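Ribonucleoside-diphosphate reductase subunit beta (Bacillus halodurans C-125, PDB 2RCC) probably supplies the di-iron subunit of a class I ribonucleotide reductase, which turns ribonucleoside diphosphates into the deoxyribonucleotides needed for DNA synthesis. Local coordinates at residues A[112-115]-A[116-120]; A[279-282]-A[283-286]. All coordinates share one frame; numbering follows the deposited sequence.

Overall arrangement
Both contacts are short runs of about two turns on long helices, in a mainly helical chain without strands that belongs to the ferritin clan; they lie on opposite sides of its centre, with their own centres about 30 Å apart. Interaction 1, on helix 106-133, is buried: one side meets the second subunit, the other carries the predicted iron ligand E119. Interaction 2, on helix 278-295, is only partly buried and touches no other protein chain. The backbone ladder is the same in each, but the side chains differ. At 112-120 they serve the predicted metal site on one side and the subunit interface, with a glycol molecule, on the other; at 279-286 a threonine hydroxyl bonds back to the helix itself, while a selenium-aromatic contact lies on the inner side.

Interaction 1 (A[112-115]-A[116-120]); sequences MSVL and SFQEV. With PEG (di(hydroxyethyl)ether), chain L.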
HETATM    1  N   MSE A 112      -3.660   4.387  -3.209  1.00 12.53           N
HETATM    2  CA  MSE A 112      -3.152   4.993  -1.956  1.00 11.99           C
HETATM    3  C   MSE A 112      -2.316   3.990  -1.166  1.00 14.51           C
HETATM    4  O   MSE A 112      -1.316   4.369  -0.575  1.00 13.35           O
HETATM    5  CB  MSE A 112      -4.272   5.586  -1.114  1.00 15.41           C
HETATM    6  CG  MSE A 112      -4.982   6.783  -1.703  1.00 14.41           C
HETATM    7 SE   MSE A 112      -3.827   8.251  -2.208  0.75 13.57          SE
HETATM    8  CE  MSE A 112      -3.133   8.791  -0.447  1.00 22.98           C
ATOM      9  N   SER A 113      -2.686   2.706  -1.211  1.00 15.46           N
ATOM     10  CA  SER A 113      -1.884   1.654  -0.601  1.00 12.97           C
ATOM     11  C   SER A 113      -0.501   1.559  -1.281  1.00 15.07           C
ATOM     12  O   SER A 113       0.515   1.474  -0.601  1.00 13.00           O
ATOM     13  CB  SER A 113      -2.628   0.305  -0.618  1.00 13.92           C
ATOM     14  OG  SER A 113      -1.813  -0.742  -0.182  1.00 17.51           O
ATOM     15  N   VAL A 114      -0.479   1.575  -2.610  1.00 12.34           N
ATOM     16  CA  VAL A 114       0.764   1.542  -3.370  1.00 13.33           C
ATOM     17  C   VAL A 114       1.588   2.798  -3.008  1.00 13.39           C
ATOM     18  O   VAL A 114       2.757   2.665  -2.726  1.00 13.80           O
ATOM     19  CB  VAL A 114       0.524   1.458  -4.910  1.00 16.40           C
ATOM     20  CG1 VAL A 114       1.861   1.544  -5.672  1.00 10.69           C
ATOM     21  CG2 VAL A 114      -0.307   0.230  -5.288  1.00  9.25           C
ATOM     22  N   LEU A 115       0.966   3.969  -2.874  1.00 13.15           N
ATOM     23  CA  LEU A 115       1.699   5.206  -2.504  1.00 13.34           C
ATOM     24  C   LEU A 115       2.347   5.101  -1.131  1.00 17.88           C
ATOM     25  O   LEU A 115       3.484   5.539  -0.921  1.00 17.05           O
ATOM     26  CB  LEU A 115       0.807   6.499  -2.472  1.00 15.55           C
ATOM     27  CG  LEU A 115       0.806   7.354  -3.722  1.00 21.68           C
ATOM     28  CD1 LEU A 115       0.243   6.585  -4.901  1.00 29.46           C
ATOM     29  CD2 LEU A 115       0.081   8.684  -3.561  1.00 16.49           C
ATOM     30  N   SER A 116       1.582   4.602  -0.166  1.00 15.29           N
ATOM     31  CA  SER A 116       2.048   4.475   1.207  1.00 14.55           C
ATOM     32  C   SER A 116       3.300   3.578   1.300  1.00 17.11           C
ATOM     33  O   SER A 116       4.262   3.891   2.005  1.00 17.26           O
ATOM     34  CB  SER A 116       0.934   3.916   2.054  1.00 16.02           C
ATOM     35  OG  SER A 116       1.292   4.051   3.427  1.00 23.34           O
ATOM     36  N   PHE A 117       3.224   2.447   0.632  1.00 14.88           N
ATOM     37  CA  PHE A 117       4.342   1.529   0.485  1.00 12.94           C
ATOM     38  C   PHE A 117       5.593   2.227  -0.136  1.00 13.70           C
ATOM     39  O   PHE A 117       6.720   2.108   0.379  1.00 14.19           O
ATOM     40  CB  PHE A 117       3.898   0.334  -0.321  1.00 11.65           C
ATOM     41  CG  PHE A 117       5.023  -0.465  -0.866  1.00  9.84           C
ATOM     42  CD1 PHE A 117       5.821  -1.212  -0.016  1.00 12.51           C
ATOM     43  CD2 PHE A 117       5.357  -0.366  -2.186  1.00 13.65           C
ATOM     44  CE1 PHE A 117       6.942  -1.897  -0.509  1.00 13.28           C
ATOM     45  CE2 PHE A 117       6.441  -1.054  -2.688  1.00  6.56           C
ATOM     46  CZ  PHE A 117       7.231  -1.822  -1.837  1.00 11.96           C
ATOM     47  N   GLN A 118       5.384   2.959  -1.224  1.00 14.87           N
ATOM     48  CA  GLN A 118       6.469   3.717  -1.867  1.00 15.70           C
ATOM     49  C   GLN A 118       7.078   4.689  -0.855  1.00 15.28           C
ATOM     50  O   GLN A 118       8.288   4.787  -0.777  1.00 15.53           O
ATOM     51  CB  GLN A 118       5.980   4.461  -3.137  1.00 13.96           C
ATOM     52  CG  GLN A 118       5.635   3.470  -4.291  1.00 13.46           C
ATOM     53  CD  GLN A 118       5.443   4.137  -5.648  1.00 16.57           C
ATOM     54  OE1 GLN A 118       5.071   5.283  -5.727  1.00 25.84           O
ATOM     55  NE2 GLN A 118       5.658   3.384  -6.711  1.00 20.09           N
ATOM     56  N   GLU A 119       6.263   5.365  -0.054  1.00 18.23           N
ATOM     57  CA  GLU A 119       6.799   6.272   0.978  1.00 17.47           C
ATOM     58  C   GLU A 119       7.651   5.534   2.013  1.00 18.38           C
ATOM     59  O   GLU A 119       8.690   6.077   2.443  1.00 15.49           O
ATOM     60  CB  GLU A 119       5.699   7.045   1.701  1.00 20.93           C
ATOM     61  CG  GLU A 119       4.822   7.963   0.815  1.00 35.66           C
ATOM     62  CD  GLU A 119       5.603   9.010   0.026  1.00 52.69           C
ATOM     63  OE1 GLU A 119       6.642   9.510   0.534  1.00 63.78           O
ATOM     64  OE2 GLU A 119       5.157   9.343  -1.099  1.00 65.09           O
ATOM     65  N   VAL A 120       7.223   4.322   2.411  1.00 20.16           N
ATOM     66  CA  VAL A 120       7.997   3.456   3.296  1.00 18.01           C
ATOM     67  C   VAL A 120       9.373   3.197   2.700  1.00 18.79           C
ATOM     68  O   VAL A 120      10.389   3.356   3.378  1.00 14.76           O
ATOM     69  CB  VAL A 120       7.281   2.107   3.615  1.00 19.34           C
ATOM     70  CG1 VAL A 120       8.261   1.115   4.223  1.00 17.98           C
ATOM     71  CG2 VAL A 120       6.067   2.325   4.573  1.00 16.63           C
TER
HETATM   72  C1  PEG L 406      -0.636   0.881   2.922  1.00 48.35           C
HETATM   73  O1  PEG L 406       0.435   0.288   2.106  1.00 20.48           O
HETATM   74  C2  PEG L 406      -0.153   1.516   4.225  1.00 29.25           C
HETATM   75  O2  PEG L 406      -0.839   2.721   4.549  1.00 56.84           O
HETATM   76  C3  PEG L 406      -1.835   2.558   5.559  1.00 25.89           C
HETATM   77  C4  PEG L 406      -2.866   3.656   5.504  1.00 51.28           C
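The carbonyl oxygen S113 O takes the amide F117 N at 3.1 Å, and O1 of a di(hydroxyethyl)ether molecule also lies 3.0 Å from S113 O. Nearly one turn on, the hydroxyl S116 OG donates to ether oxygen O2 of the same molecule at 2.8 Å. The chi1 of S116, -168°, sets OG anti to the backbone N and beside the carbonyl carbon, where the glycol lies. This molecule, probably left from the crystallisation liquor, sits at the subunit interface and also bonds S113 O of the second subunit. There S113 OG pairs with S116 OG of the second subunit, and the F117 rings of the two subunits stack. The segment belongs to helix 106-133 of the four-helix, ferritin-like core that holds the di-iron site in this family. V114 O receives Q118 N at 3.0 Å, and CG of Q118 passes 3.4 Å from V114 O. Beyond CG the Q118 chain is extended, and OE1 bonds H223, a predicted iron ligand. E119, predicted to bind both irons, gives its amide N to L115 O at 2.9 Å, while its chain bends at chi2 (-57°) and brings the carboxylate close to that of E186.

Interaction 2 (A[279-282]-A[283-286]); sequences EDME and TYIS
A threonine hydroxyl folded back onto its own helix marks this part of helix 278-295: T283 OG1 donates to E279 O at 2.9 Å, and T283 N donates to E279 O at 3.0 Å. One oxygen is thus held by two donors, which come from opposite faces of its carbonyl plane. What brings the hydroxyl there is chi1 of -53°, which lays OG1 beside the backbone N and anti to the carbonyl carbon. A water 2.6 Å from D280 OD1, to which it donates, also reaches T283 OG1 through a weak bond. A valine here would probably cost E279 O its hydroxyl donor, leaving the amide bond of the same residue, and cost this water its weaker partner. On the inner side, M281 and Y284 run side by side in the same direction. The selenium of M281 comes 3.9 Å from CD2 of the Y284 ring, an oblique Met-aromatic contact with SE 5.2 Å from the ring centroid. CG of M281 also meets CD1 of I285 at 4.2 Å. Helices 191-202 and 244-268 cover M281 and I285, while E282 forms a salt bridge with R266 and S286 OG bonds K262, both on helix 244-268. With one flank packed and the other partly open to solvent, these residues make up an amphipathic stretch of alpha-helix stitched by i to i+4 backbone bonds.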
ATOM      1  N   GLU A 279      19.672  32.929  -6.755  1.00 19.63           N
ATOM      2  CA  GLU A 279      18.637  33.610  -7.526  1.00 19.67           C
ATOM      3  C   GLU A 279      18.004  32.631  -8.561  1.00 19.56           C
ATOM      4  O   GLU A 279      16.772  32.594  -8.753  1.00 18.56           O
ATOM      5  CB  GLU A 279      19.187  34.911  -8.158  1.00 21.16           C
ATOM      6  CG  GLU A 279      19.547  36.028  -7.132  1.00 33.44           C
ATOM      7  CD  GLU A 279      20.822  35.783  -6.266  1.00 44.16           C
ATOM      8  OE1 GLU A 279      21.708  34.974  -6.655  1.00 44.31           O
ATOM      9  OE2 GLU A 279      20.932  36.410  -5.181  1.00 53.52           O
ATOM     10  N   ASP A 280      18.856  31.824  -9.197  1.00 17.51           N
ATOM     11  CA  ASP A 280      18.416  30.799 -10.132  1.00 17.10           C
ATOM     12  C   ASP A 280      17.581  29.727  -9.436  1.00 17.19           C
ATOM     13  O   ASP A 280      16.609  29.265 -10.012  1.00 17.47           O
ATOM     14  CB  ASP A 280      19.604  30.073 -10.804  1.00 16.09           C
ATOM     15  CG  ASP A 280      20.329  30.919 -11.881  1.00 22.04           C
ATOM     16  OD1 ASP A 280      19.784  31.920 -12.400  1.00 22.71           O
ATOM     17  OD2 ASP A 280      21.468  30.536 -12.215  1.00 22.29           O
HETATM   18  N   MSE A 281      17.972  29.325  -8.223  1.00 16.54           N
HETATM   19  CA  MSE A 281      17.205  28.347  -7.468  1.00 18.76           C
HETATM   20  C   MSE A 281      15.825  28.883  -7.084  1.00 18.09           C
HETATM   21  O   MSE A 281      14.848  28.161  -7.140  1.00 16.27           O
HETATM   22  CB  MSE A 281      17.951  27.929  -6.175  1.00 20.15           C
HETATM   23  CG  MSE A 281      17.265  26.788  -5.406  1.00 18.88           C
HETATM   24 SE   MSE A 281      17.246  25.124  -6.351  0.75 16.17          SE
HETATM   25  CE  MSE A 281      18.933  24.435  -5.665  1.00 18.76           C
ATOM     26  N   GLU A 282      15.764  30.134  -6.648  1.00 19.02           N
ATOM     27  CA  GLU A 282      14.505  30.732  -6.262  1.00 20.76           C
ATOM     28  C   GLU A 282      13.573  30.813  -7.472  1.00 21.60           C
ATOM     29  O   GLU A 282      12.399  30.481  -7.339  1.00 24.29           O
ATOM     30  CB  GLU A 282      14.740  32.070  -5.538  1.00 21.29           C
ATOM     31  CG  GLU A 282      15.349  31.779  -4.150  1.00 23.57           C
ATOM     32  CD  GLU A 282      15.579  32.978  -3.280  1.00 25.49           C
ATOM     33  OE1 GLU A 282      15.293  34.094  -3.709  1.00 43.65           O
ATOM     34  OE2 GLU A 282      16.085  32.780  -2.152  1.00 31.25           O
ATOM     35  N   THR A 283      14.109  31.177  -8.640  1.00 20.30           N
ATOM     36  CA  THR A 283      13.327  31.216  -9.875  1.00 20.84           C
ATOM     37  C   THR A 283      12.833  29.810 -10.221  1.00 18.21           C
ATOM     38  O   THR A 283      11.709  29.663 -10.657  1.00 17.10           O
ATOM     39  CB  THR A 283      14.106  31.793 -11.038  1.00 18.45           C
ATOM     40  OG1 THR A 283      14.645  33.057 -10.653  1.00 20.48           O
ATOM     41  CG2 THR A 283      13.228  31.977 -12.306  1.00 21.04           C
ATOM     42  N   TYR A 284      13.676  28.808 -10.034  1.00 20.57           N
ATOM     43  CA  TYR A 284      13.306  27.401 -10.252  1.00 21.50           C
ATOM     44  C   TYR A 284      12.160  26.965  -9.325  1.00 21.97           C
ATOM     45  O   TYR A 284      11.222  26.301  -9.769  1.00 19.44           O
ATOM     46  CB  TYR A 284      14.547  26.484 -10.129  1.00 22.62           C
ATOM     47  CG  TYR A 284      14.248  25.001 -10.108  1.00 25.66           C
ATOM     48  CD1 TYR A 284      13.722  24.356 -11.227  1.00 27.48           C
ATOM     49  CD2 TYR A 284      14.504  24.234  -8.968  1.00 24.36           C
ATOM     50  CE1 TYR A 284      13.434  22.977 -11.192  1.00 33.04           C
ATOM     51  CE2 TYR A 284      14.237  22.888  -8.935  1.00 29.51           C
ATOM     52  CZ  TYR A 284      13.717  22.260 -10.045  1.00 27.32           C
ATOM     53  OH  TYR A 284      13.459  20.914  -9.961  1.00 32.88           O
ATOM     54  N   ILE A 285      12.210  27.362  -8.056  1.00 21.49           N
ATOM     55  CA  ILE A 285      11.096  27.072  -7.121  1.00 23.08           C
ATOM     56  C   ILE A 285       9.780  27.754  -7.606  1.00 22.26           C
ATOM     57  O   ILE A 285       8.717  27.137  -7.549  1.00 24.04           O
ATOM     58  CB  ILE A 285      11.435  27.512  -5.677  1.00 23.78           C
ATOM     59  CG1 ILE A 285      12.609  26.680  -5.137  1.00 25.78           C
ATOM     60  CG2 ILE A 285      10.190  27.397  -4.721  1.00 21.88           C
ATOM     61  CD1 ILE A 285      13.325  27.332  -3.946  1.00 21.36           C
ATOM     62  N   SER A 286       9.854  28.985  -8.102  1.00 23.15           N
ATOM     63  CA  SER A 286       8.662  29.684  -8.662  1.00 21.99           C
ATOM     64  C   SER A 286       8.096  28.955  -9.875  1.00 21.30           C
ATOM     65  O   SER A 286       6.864  28.794 -10.022  1.00 20.37           O
ATOM     66  CB  SER A 286       8.971  31.129  -9.063  1.00 23.38           C
ATOM     67  OG  SER A 286       9.295  31.904  -7.929  1.00 22.34           O
TER
HETATM   68  O   HOH W   1      17.541  33.322 -12.328  1.00 46.92           O